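PDB 6R3W: UPF0678 fatty acid-binding protein-like protein ERS007657_00996 from Mycobacterium tuberculosis, which binds heme b in a ten-stranded antiparallel beta-barrel and probably isomerises peroxynitrite to nitrate, helping to detoxify reactive nitrogen and oxygen species. Local coordinates for residues L71-P76 with G95-T100; G77-V82 with L106-R111. All blocks are in the same frame, centred on the assembly; numbering follows the deposited sequence.

Contact 1. Residues L71-P76 with G95-T100; sequences LRVCRP and GTYSVT
Tyr-97 reaches from strand 95-100 to the turn at the end of 71-76 and sets its phenol end against Pro-76 and Val-73, which meet it from the same side. The oxygen does most of the touching: Tyr-97 OH lies 3.6 Å from Pro-76 CA and 3.8 Å from Pro-76 C, so it meets the proline at main-chain atoms more closely than at CB. Both methyls of Val-73 come up to the same oxygen, with CG1 3.9 Å from Tyr-97 OH. Val-73 CG2 also lies 4.5 Å from Tyr-97 CE2, oblique to the ring, and the two side chains cross at about a right angle.

What puts the phenol there is its root: CG of Tyr-97 sits between the backbone N and the carbonyl carbon (chi1 60°), with CB directed at the turn. The hydroxyl is anchored by a hydrogen bond from the backbone N of Gly-77, the residue following Pro-76. The turn has its own fastenings, a disulfide from Cys-74 to Cys-78 and a weak bond from Arg-75 N to Val-73 O at 3.3 Å. Further out, Leu-9 and Leu-12 pack on Val-73, and Ala-11 on Tyr-97.

The chemistry is thus mixed: the aromatic ring brings apolar contact to Val-73, while its hydroxyl accepts a main-chain N-H, tying the turn after strand 63-73 to a strand two places along the barrel sheet.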
loop_
_atom_site.group_PDB
_atom_site.type_symbol
_atom_site.label_atom_id
_atom_site.label_comp_id
_atom_site.label_asym_id
_atom_site.label_seq_id
_atom_site.Cartn_x
_atom_site.Cartn_y
_atom_site.Cartn_z
ATOM N N LEU A 71 -7.193 -6.052 0.623
ATOM C CA LEU A 71 -7.271 -5.422 1.948
ATOM C C LEU A 71 -8.481 -6.013 2.663
ATOM O O LEU A 71 -9.609 -5.673 2.320
ATOM C CB LEU A 71 -7.354 -3.907 1.784
ATOM C CG LEU A 71 -7.309 -3.095 3.082
ATOM C CD1 LEU A 71 -6.062 -3.375 3.897
ATOM C CD2 LEU A 71 -7.409 -1.618 2.786
ATOM N N ARG A 72 -8.230 -6.915 3.590
ATOM C CA ARG A 72 -9.267 -7.614 4.372
ATOM C C ARG A 72 -9.580 -6.789 5.615
ATOM O O ARG A 72 -8.650 -6.275 6.259
ATOM C CB ARG A 72 -8.762 -8.995 4.806
ATOM C CG ARG A 72 -8.576 -9.972 3.664
ATOM C CD ARG A 72 -7.592 -11.102 3.950
ATOM N NE ARG A 72 -7.765 -11.720 5.255
ATOM C CZ ARG A 72 -8.586 -12.726 5.546
ATOM N NH1 ARG A 72 -9.432 -13.212 4.637
ATOM N NH2 ARG A 72 -8.592 -13.200 6.770
ATOM N N VAL A 73 -10.835 -6.770 6.015
ATOM C CA VAL A 73 -11.208 -6.263 7.348
ATOM C C VAL A 73 -11.377 -7.464 8.283
ATOM O O VAL A 73 -12.228 -8.319 8.021
ATOM C CB VAL A 73 -12.448 -5.359 7.272
ATOM C CG1 VAL A 73 -12.987 -5.043 8.655
ATOM C CG2 VAL A 73 -12.133 -4.083 6.523
ATOM N N CYS A 74 -10.525 -7.531 9.310
ATOM C CA CYS A 74 -10.465 -8.639 10.298
ATOM C C CYS A 74 -11.324 -8.235 11.508
ATOM O O CYS A 74 -10.793 -8.112 12.636
ATOM C CB CYS A 74 -9.003 -9.028 10.645
ATOM S SG CYS A 74 -7.797 -7.653 10.588
ATOM N N ARG A 75 -12.617 -8.025 11.250
ATOM C CA ARG A 75 -13.604 -7.311 12.103
ATOM C C ARG A 75 -13.352 -5.823 11.994
ATOM O O ARG A 75 -12.198 -5.378 11.904
ATOM C CB ARG A 75 -13.577 -7.759 13.565
ATOM C CG ARG A 75 -13.826 -9.247 13.746
ATOM C CD ARG A 75 -13.772 -9.713 15.185
ATOM N NE ARG A 75 -13.923 -11.170 15.257
ATOM C CZ ARG A 75 -14.387 -11.833 16.310
ATOM N NH1 ARG A 75 -14.707 -11.184 17.413
ATOM N NH2 ARG A 75 -14.468 -13.152 16.273
ATOM N N PRO A 76 -14.422 -5.002 11.973
ATOM C CA PRO A 76 -14.258 -3.560 11.867
ATOM C C PRO A 76 -13.157 -3.021 12.787
ATOM O O PRO A 76 -13.127 -3.342 13.987
ATOM C CB PRO A 76 -15.649 -3.056 12.246
ATOM C CG PRO A 76 -16.557 -4.118 11.655
ATOM C CD PRO A 76 -15.828 -5.417 11.913
ATOM N N GLY A 95 -2.813 -4.400 10.800
ATOM C CA GLY A 95 -2.928 -3.181 11.606
ATOM C C GLY A 95 -4.344 -2.754 11.816
ATOM O O GLY A 95 -5.252 -3.613 11.924
ATOM N N THR A 96 -4.528 -1.452 11.937
ATOM C CA THR A 96 -5.775 -0.849 12.412
ATOM C C THR A 96 -6.098 0.384 11.583
ATOM O O THR A 96 -5.231 0.915 10.887
ATOM C CB THR A 96 -5.687 -0.521 13.902
ATOM O OG1 THR A 96 -4.652 0.441 14.099
ATOM C CG2 THR A 96 -5.431 -1.746 14.743
ATOM N N TYR A 97 -7.302 0.874 11.751
ATOM C CA TYR A 97 -7.678 2.171 11.182
ATOM C C TYR A 97 -8.676 2.877 12.081
ATOM O O TYR A 97 -9.310 2.256 12.951
ATOM C CB TYR A 97 -8.225 2.010 9.771
ATOM C CG TYR A 97 -9.455 1.150 9.682
ATOM C CD1 TYR A 97 -10.722 1.685 9.872
ATOM C CD2 TYR A 97 -9.350 -0.201 9.426
ATOM C CE1 TYR A 97 -11.853 0.893 9.798
ATOM C CE2 TYR A 97 -10.471 -0.993 9.291
ATOM C CZ TYR A 97 -11.731 -0.452 9.508
ATOM O OH TYR A 97 -12.831 -1.266 9.486
ATOM N N SER A 98 -8.793 4.176 11.838
ATOM C CA SER A 98 -9.751 5.057 12.518
ATOM C C SER A 98 -10.373 5.993 11.503
ATOM O O SER A 98 -9.739 6.316 10.486
ATOM C CB SER A 98 -9.093 5.831 13.610
ATOM O OG SER A 98 -8.156 6.735 13.065
ATOM N N VAL A 99 -11.603 6.358 11.761
ATOM C CA VAL A 99 -12.368 7.354 10.977
ATOM C C VAL A 99 -12.531 8.602 11.823
ATOM O O VAL A 99 -13.088 8.503 12.944
ATOM C CB VAL A 99 -13.733 6.800 10.560
ATOM C CG1 VAL A 99 -14.557 7.838 9.809
ATOM C CG2 VAL A 99 -13.606 5.521 9.733
ATOM N N THR A 100 -12.080 9.733 11.303
ATOM C CA THR A 100 -12.289 11.058 11.920
ATOM C C THR A 100 -12.935 11.974 10.881
ATOM O O THR A 100 -12.209 12.570 10.073
ATOM C CB THR A 100 -10.980 11.618 12.491
ATOM O OG1 THR A 100 -10.334 10.610 13.273
ATOM C CG2 THR A 100 -11.187 12.841 13.355
#

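Contact 2. Residues G77-V82 with L106-R111; sequences GCVELV and LELSTR
Strands 78-82 and 106-109 run in broadly the same direction at 54°, their axes 8.0 Å apart at closest approach, with Val-79 facing Leu-108 and no hydrogen bond between the segments. Side chains alone make the junction. Leu-108 carries most of it through one branch: its CD2 lies 3.6 Å from Val-79 CG2 and 3.8 Å from Leu-81 CB, so this methyl is lodged between two residues of the same face of strand 78-82. Val-79 and Leu-108 meet at about a right angle, and Leu-81 takes part with its CB, close to its own main chain.

Val-79 divides its methyls between two leucines. Its CG1 stands opposite the carbonyl carbon, beside the backbone N (chi1 -84°), and approaches Leu-106 CD2 at 4.3 Å; CG2, between N and the carbonyl carbon, faces Leu-108. All four residues are buried, and the contacts between them are purely apolar.

At the break in strand 103-118 after Ser-109, Arg-111 N donates to Ser-109 OG (2.8 Å, 154°) in an ST turn. Asp-129 of strand 125-135 holds Ser-109 OG as well, and pairs with Arg-111.

In the barrel, strand 89-100 lies between the two segments and is antiparallel to both, which explains their shared direction and lack of main-chain bonds. Its Tyr-97 packs on Val-79 and Leu-106, strand 63-73 adds Leu-71 against Val-79 and Leu-81, and strand 125-135 brings Ile-134 to Leu-106.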
loop_
_atom_site.group_PDB
_atom_site.type_symbol
_atom_site.label_atom_id
_atom_site.label_comp_id
_atom_site.label_asym_id
_atom_site.label_seq_id
_atom_site.Cartn_x
_atom_site.Cartn_y
_atom_site.Cartn_z
ATOM N N GLY A 77 -12.269 -2.225 12.205
ATOM C CA GLY A 77 -11.153 -1.575 12.927
ATOM C C GLY A 77 -9.812 -2.256 12.671
ATOM O O GLY A 77 -8.770 -1.648 12.984
ATOM N N CYS A 78 -9.840 -3.473 12.161
ATOM C CA CYS A 78 -8.668 -4.351 11.931
ATOM C C CYS A 78 -8.492 -4.550 10.429
ATOM O O CYS A 78 -9.505 -4.800 9.737
ATOM C CB CYS A 78 -8.915 -5.681 12.635
ATOM S SG CYS A 78 -7.602 -6.919 12.482
ATOM N N VAL A 79 -7.256 -4.517 9.946
ATOM C CA VAL A 79 -6.960 -4.788 8.524
ATOM C C VAL A 79 -5.822 -5.798 8.407
ATOM O O VAL A 79 -4.844 -5.743 9.162
ATOM C CB VAL A 79 -6.657 -3.506 7.721
ATOM C CG1 VAL A 79 -7.934 -2.841 7.246
ATOM C CG2 VAL A 79 -5.808 -2.511 8.489
ATOM N N GLU A 80 -5.922 -6.609 7.368
ATOM C CA GLU A 80 -4.842 -7.464 6.832
ATOM C C GLU A 80 -4.673 -7.090 5.356
ATOM O O GLU A 80 -5.613 -7.307 4.575
ATOM C CB GLU A 80 -5.156 -8.961 7.002
ATOM C CG GLU A 80 -5.255 -9.420 8.446
ATOM C CD GLU A 80 -6.015 -10.705 8.645
ATOM O OE1 GLU A 80 -6.595 -11.200 7.675
ATOM O OE2 GLU A 80 -5.981 -11.245 9.788
ATOM N N LEU A 81 -3.498 -6.577 4.984
ATOM C CA LEU A 81 -3.138 -6.230 3.590
ATOM C C LEU A 81 -2.254 -7.346 3.053
ATOM O O LEU A 81 -1.214 -7.625 3.642
ATOM C CB LEU A 81 -2.417 -4.882 3.558
ATOM C CG LEU A 81 -1.926 -4.420 2.188
ATOM C CD1 LEU A 81 -3.092 -4.179 1.222
ATOM C CD2 LEU A 81 -1.095 -3.156 2.336
ATOM N N VAL A 82 -2.725 -8.001 2.007
ATOM C CA VAL A 82 -2.136 -9.240 1.475
ATOM C C VAL A 82 -1.683 -8.975 0.045
ATOM O O VAL A 82 -2.550 -8.687 -0.790
ATOM C CB VAL A 82 -3.178 -10.362 1.524
ATOM C CG1 VAL A 82 -2.600 -11.685 1.064
ATOM C CG2 VAL A 82 -3.801 -10.512 2.904
ATOM N N LEU A 106 -4.984 4.648 8.254
ATOM C CA LEU A 106 -4.651 3.220 8.372
ATOM C C LEU A 106 -3.177 3.088 8.733
ATOM O O LEU A 106 -2.329 3.767 8.117
ATOM C CB LEU A 106 -4.931 2.484 7.067
ATOM C CG LEU A 106 -6.346 2.545 6.539
ATOM C CD1 LEU A 106 -6.439 3.516 5.383
ATOM C CD2 LEU A 106 -6.800 1.167 6.110
ATOM N N GLU A 107 -2.885 2.239 9.703
ATOM C CA GLU A 107 -1.510 1.941 10.116
ATOM C C GLU A 107 -1.316 0.433 10.053
ATOM O O GLU A 107 -2.055 -0.280 10.731
ATOM C CB GLU A 107 -1.255 2.473 11.532
ATOM C CG GLU A 107 -1.287 3.990 11.634
ATOM C CD GLU A 107 -0.200 4.703 10.844
ATOM O OE1 GLU A 107 0.840 4.093 10.618
ATOM O OE2 GLU A 107 -0.350 5.924 10.593
ATOM N N LEU A 108 -0.363 -0.023 9.255
ATOM C CA LEU A 108 -0.139 -1.469 9.055
ATOM C C LEU A 108 1.348 -1.773 9.125
ATOM O O LEU A 108 2.159 -0.890 8.839
ATOM C CB LEU A 108 -0.672 -1.921 7.703
ATOM C CG LEU A 108 -2.119 -1.601 7.392
ATOM C CD1 LEU A 108 -2.210 -0.336 6.588
ATOM C CD2 LEU A 108 -2.757 -2.776 6.677
ATOM N N SER A 109 1.675 -3.015 9.411
ATOM C CA SER A 109 3.076 -3.451 9.408
ATOM C C SER A 109 3.158 -4.968 9.262
ATOM O O SER A 109 2.340 -5.684 9.877
ATOM C CB SER A 109 3.767 -3.017 10.685
ATOM O OG SER A 109 5.109 -3.472 10.737
ATOM N N THR A 110 4.186 -5.446 8.573
ATOM C CA THR A 110 4.538 -6.884 8.628
ATOM C C THR A 110 4.935 -7.269 10.052
ATOM O O THR A 110 4.941 -8.463 10.343
ATOM C CB THR A 110 5.664 -7.224 7.641
ATOM O OG1 THR A 110 6.844 -6.492 7.984
ATOM C CG2 THR A 110 5.273 -6.913 6.208
ATOM N N ARG A 111 5.373 -6.305 10.851
ATOM C CA ARG A 111 5.945 -6.539 12.196
ATOM C C ARG A 111 4.838 -6.808 13.224
ATOM O O ARG A 111 5.172 -7.183 14.353
ATOM C CB ARG A 111 6.820 -5.353 12.609
ATOM C CG ARG A 111 7.933 -5.058 11.602
ATOM C CD ARG A 111 8.870 -3.947 12.028
ATOM N NE ARG A 111 8.184 -2.678 12.191
ATOM C CZ ARG A 111 8.038 -2.037 13.326
ATOM N NH1 ARG A 111 8.486 -2.546 14.456
ATOM N NH2 ARG A 111 7.444 -0.860 13.338
#

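How the contacts relate
The two contacts interleave along the chain and across the barrel: consecutive strands 63-73, 78-85, 89-100 and 103-118 are neighbours in the sheet, and each contact skips one of them. Their centres are 8 Å apart. Strand 78-85 is stitched to contact 1 on both flanks, by a salt bridge from Arg-72 NE to Glu-80 OE1 (2.7 Å) and by a probable hydrogen bond from Gly-95 N to Val-79 O (2.9 Å). Both contacts lie away from the residues that probably bind the heme, Thr-29, Lys-123 and His-155. In contact 2 the side chain of Leu-81 is about 9 Å from the heme. Contact 1 is centred about 14 Å from the centre of the chain, contact 2 about 10 Å.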